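Local coordinates for tudor domain-containing protein 1 (Homo sapiens, PDB 5M9N) that probably takes part in piRNA-guided repression of transposable elements in spermatogenesis, its Tudor domains recognising arginine-methylated partners such as Piwi proteins, at residues G39-I44 and E48-Q53. Sequence-based numbering, arbitrary orientation. Where two conformers were deposited one is given.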
loop_
_atom_site.group_PDB
_atom_site.type_symbol
_atom_site.label_atom_id
_atom_site.label_comp_id
_atom_site.label_asym_id
_atom_site.label_seq_id
_atom_site.Cartn_x
_atom_site.Cartn_y
_atom_site.Cartn_z
ATOM N N GLY A 39 -11.892 -5.514 -3.692
ATOM C CA GLY A 39 -11.060 -4.443 -3.207
ATOM C C GLY A 39 -10.996 -3.231 -4.076
ATOM O O GLY A 39 -11.691 -3.128 -5.086
ATOM N N VAL A 40 -10.064 -2.345 -3.710
ATOM C CA VAL A 40 -9.843 -1.105 -4.411
ATOM C C VAL A 40 -8.368 -1.025 -4.757
ATOM O O VAL A 40 -7.539 -1.527 -3.978
ATOM C CB VAL A 40 -10.314 0.124 -3.595
ATOM C CG1 VAL A 40 -11.824 0.026 -3.320
ATOM C CG2 VAL A 40 -9.566 0.278 -2.287
ATOM N N VAL A 41 -8.066 -0.464 -5.922
ATOM C CA VAL A 41 -6.665 -0.234 -6.322
ATOM C C VAL A 41 -6.385 1.105 -5.640
ATOM O O VAL A 41 -6.996 2.128 -5.931
ATOM C CB VAL A 41 -6.469 -0.234 -7.844
ATOM C CG1 VAL A 41 -5.022 0.073 -8.255
ATOM C CG2 VAL A 41 -6.855 -1.599 -8.413
ATOM N N ALA A 42 -5.531 1.070 -4.645
ATOM C CA ALA A 42 -5.290 2.259 -3.835
ATOM C C ALA A 42 -4.216 3.172 -4.436
ATOM O O ALA A 42 -4.357 4.398 -4.351
ATOM C CB ALA A 42 -4.935 1.842 -2.428
ATOM N N HIS A 43 -3.147 2.584 -5.003
ATOM C CA HIS A 43 -1.976 3.316 -5.518
ATOM C C HIS A 43 -1.380 2.512 -6.678
ATOM O O HIS A 43 -1.275 1.312 -6.523
ATOM C CB HIS A 43 -0.936 3.436 -4.378
ATOM C CG HIS A 43 0.233 4.314 -4.700
ATOM N ND1 HIS A 43 0.183 5.690 -4.614
ATOM C CD2 HIS A 43 1.485 4.012 -5.115
ATOM C CE1 HIS A 43 1.349 6.197 -4.974
ATOM N NE2 HIS A 43 2.156 5.199 -5.283
ATOM N N ILE A 44 -0.950 3.172 -7.769
ATOM C CA ILE A 44 -0.408 2.523 -8.972
ATOM C C ILE A 44 0.866 3.209 -9.381
ATOM O O ILE A 44 0.812 4.380 -9.725
ATOM C CB ILE A 44 -1.370 2.631 -10.205
ATOM C CG1 ILE A 44 -2.696 1.907 -9.912
ATOM C CG2 ILE A 44 -0.744 2.073 -11.507
ATOM C CD1 ILE A 44 -3.722 2.074 -11.028
ATOM N N GLU A 48 3.025 -3.506 -13.135
ATOM C CA GLU A 48 3.814 -4.457 -12.365
ATOM C C GLU A 48 4.130 -3.957 -10.967
ATOM O O GLU A 48 4.880 -4.594 -10.266
ATOM C CB GLU A 48 5.136 -4.770 -13.141
ATOM C CG GLU A 48 4.929 -5.777 -14.279
ATOM C CD GLU A 48 5.731 -5.497 -15.533
ATOM O OE1 GLU A 48 6.570 -4.563 -15.540
ATOM O OE2 GLU A 48 5.517 -6.184 -16.545
ATOM N N ASP A 49 3.614 -2.800 -10.566
ATOM C CA ASP A 49 3.898 -2.242 -9.259
ATOM C C ASP A 49 2.731 -1.388 -8.760
ATOM O O ASP A 49 2.614 -0.243 -9.108
ATOM C CB ASP A 49 5.242 -1.444 -9.330
ATOM C CG ASP A 49 5.697 -0.935 -8.019
ATOM O OD1 ASP A 49 5.139 -1.222 -6.942
ATOM O OD2 ASP A 49 6.659 -0.153 -8.036
ATOM N N PHE A 50 1.810 -2.008 -8.022
ATOM C CA PHE A 50 0.607 -1.340 -7.561
ATOM C C PHE A 50 0.118 -1.991 -6.285
ATOM O O PHE A 50 0.655 -3.012 -5.897
ATOM C CB PHE A 50 -0.449 -1.231 -8.658
ATOM C CG PHE A 50 -1.123 -2.534 -9.024
ATOM C CD1 PHE A 50 -0.587 -3.365 -9.991
ATOM C CD2 PHE A 50 -2.317 -2.901 -8.430
ATOM C CE1 PHE A 50 -1.180 -4.572 -10.353
ATOM C CE2 PHE A 50 -2.916 -4.090 -8.770
ATOM C CZ PHE A 50 -2.376 -4.917 -9.744
ATOM N N PHE A 51 -0.897 -1.377 -5.646
ATOM C CA PHE A 51 -1.360 -1.768 -4.317
ATOM C C PHE A 51 -2.857 -1.802 -4.260
ATOM O O PHE A 51 -3.478 -0.872 -4.730
ATOM C CB PHE A 51 -0.929 -0.767 -3.278
ATOM C CG PHE A 51 0.545 -0.773 -3.057
ATOM C CD1 PHE A 51 1.346 0.021 -3.799
ATOM C CD2 PHE A 51 1.075 -1.608 -2.151
ATOM C CE1 PHE A 51 2.735 0.017 -3.590
ATOM C CE2 PHE A 51 2.447 -1.620 -1.898
ATOM C CZ PHE A 51 3.265 -0.796 -2.606
ATOM N N CYS A 52 -3.382 -2.824 -3.620
ATOM C CA CYS A 52 -4.841 -2.973 -3.475
ATOM C C CYS A 52 -5.083 -2.998 -1.981
ATOM O O CYS A 52 -4.196 -3.345 -1.193
ATOM C CB CYS A 52 -5.286 -4.318 -4.102
ATOM S SG CYS A 52 -5.128 -4.291 -5.889
ATOM N N GLN A 53 -6.284 -2.595 -1.592
ATOM C CA GLN A 53 -6.790 -2.863 -0.280
ATOM C C GLN A 53 -8.117 -3.640 -0.407
ATOM O O GLN A 53 -8.852 -3.453 -1.363
ATOM C CB GLN A 53 -7.103 -1.555 0.449
ATOM C CG GLN A 53 -5.979 -0.559 0.615
ATOM C CD GLN A 53 -6.479 0.802 1.048
ATOM O OE1 GLN A 53 -7.422 1.337 0.462
ATOM N NE2 GLN A 53 -5.884 1.359 2.100
#
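Val40 and Gln53 form a hydrogen-bonded antiparallel pair: Val40 N to Gln53 O and Gln53 N to Val40 O both measure 2.9 Å, with N-H...O angles of 159° and 157°. One extra residue on 39-44 then sets Ala42 and His43 both against Phe51, whose O accepts from Ala42 N at 2.8 Å and, weakly, from His43 N. Beyond this bulge Phe51 N donates to His43 O at 2.9 Å, restoring the pairing.

Apolar contacts on one face join Val41, Ile44, Phe50 and Cys52. Val41 CG1, anti to its own N (chi1 177°), meets Phe50 CD2 at 4.0 Å, while CG2 of the same valine faces Cys52 SG. Ile44 CG1 lies alongside Phe50 CB. Helix 162-172 and strand 189-195 pack against this face.

Val40, His43, Phe51 and Gln53 share the other, more polar face. Gln53 OE1 touches Val40 CG2 at 3.6 Å and the methyl of Ala42, which the bulge turns toward 48-53; NE2 of the same side chain is hydrogen-bonded to Asp119 O. Phe51 sets CD1 4.1 Å from His43 CB, with His43 O in the phenyl plane at its edge.

Two residues opposite one make a classic beta bulge, here in hairpin 36-44/49-54, whose mixed sheet is consistent with the staphylococcal nuclease-like part of an extended Tudor domain.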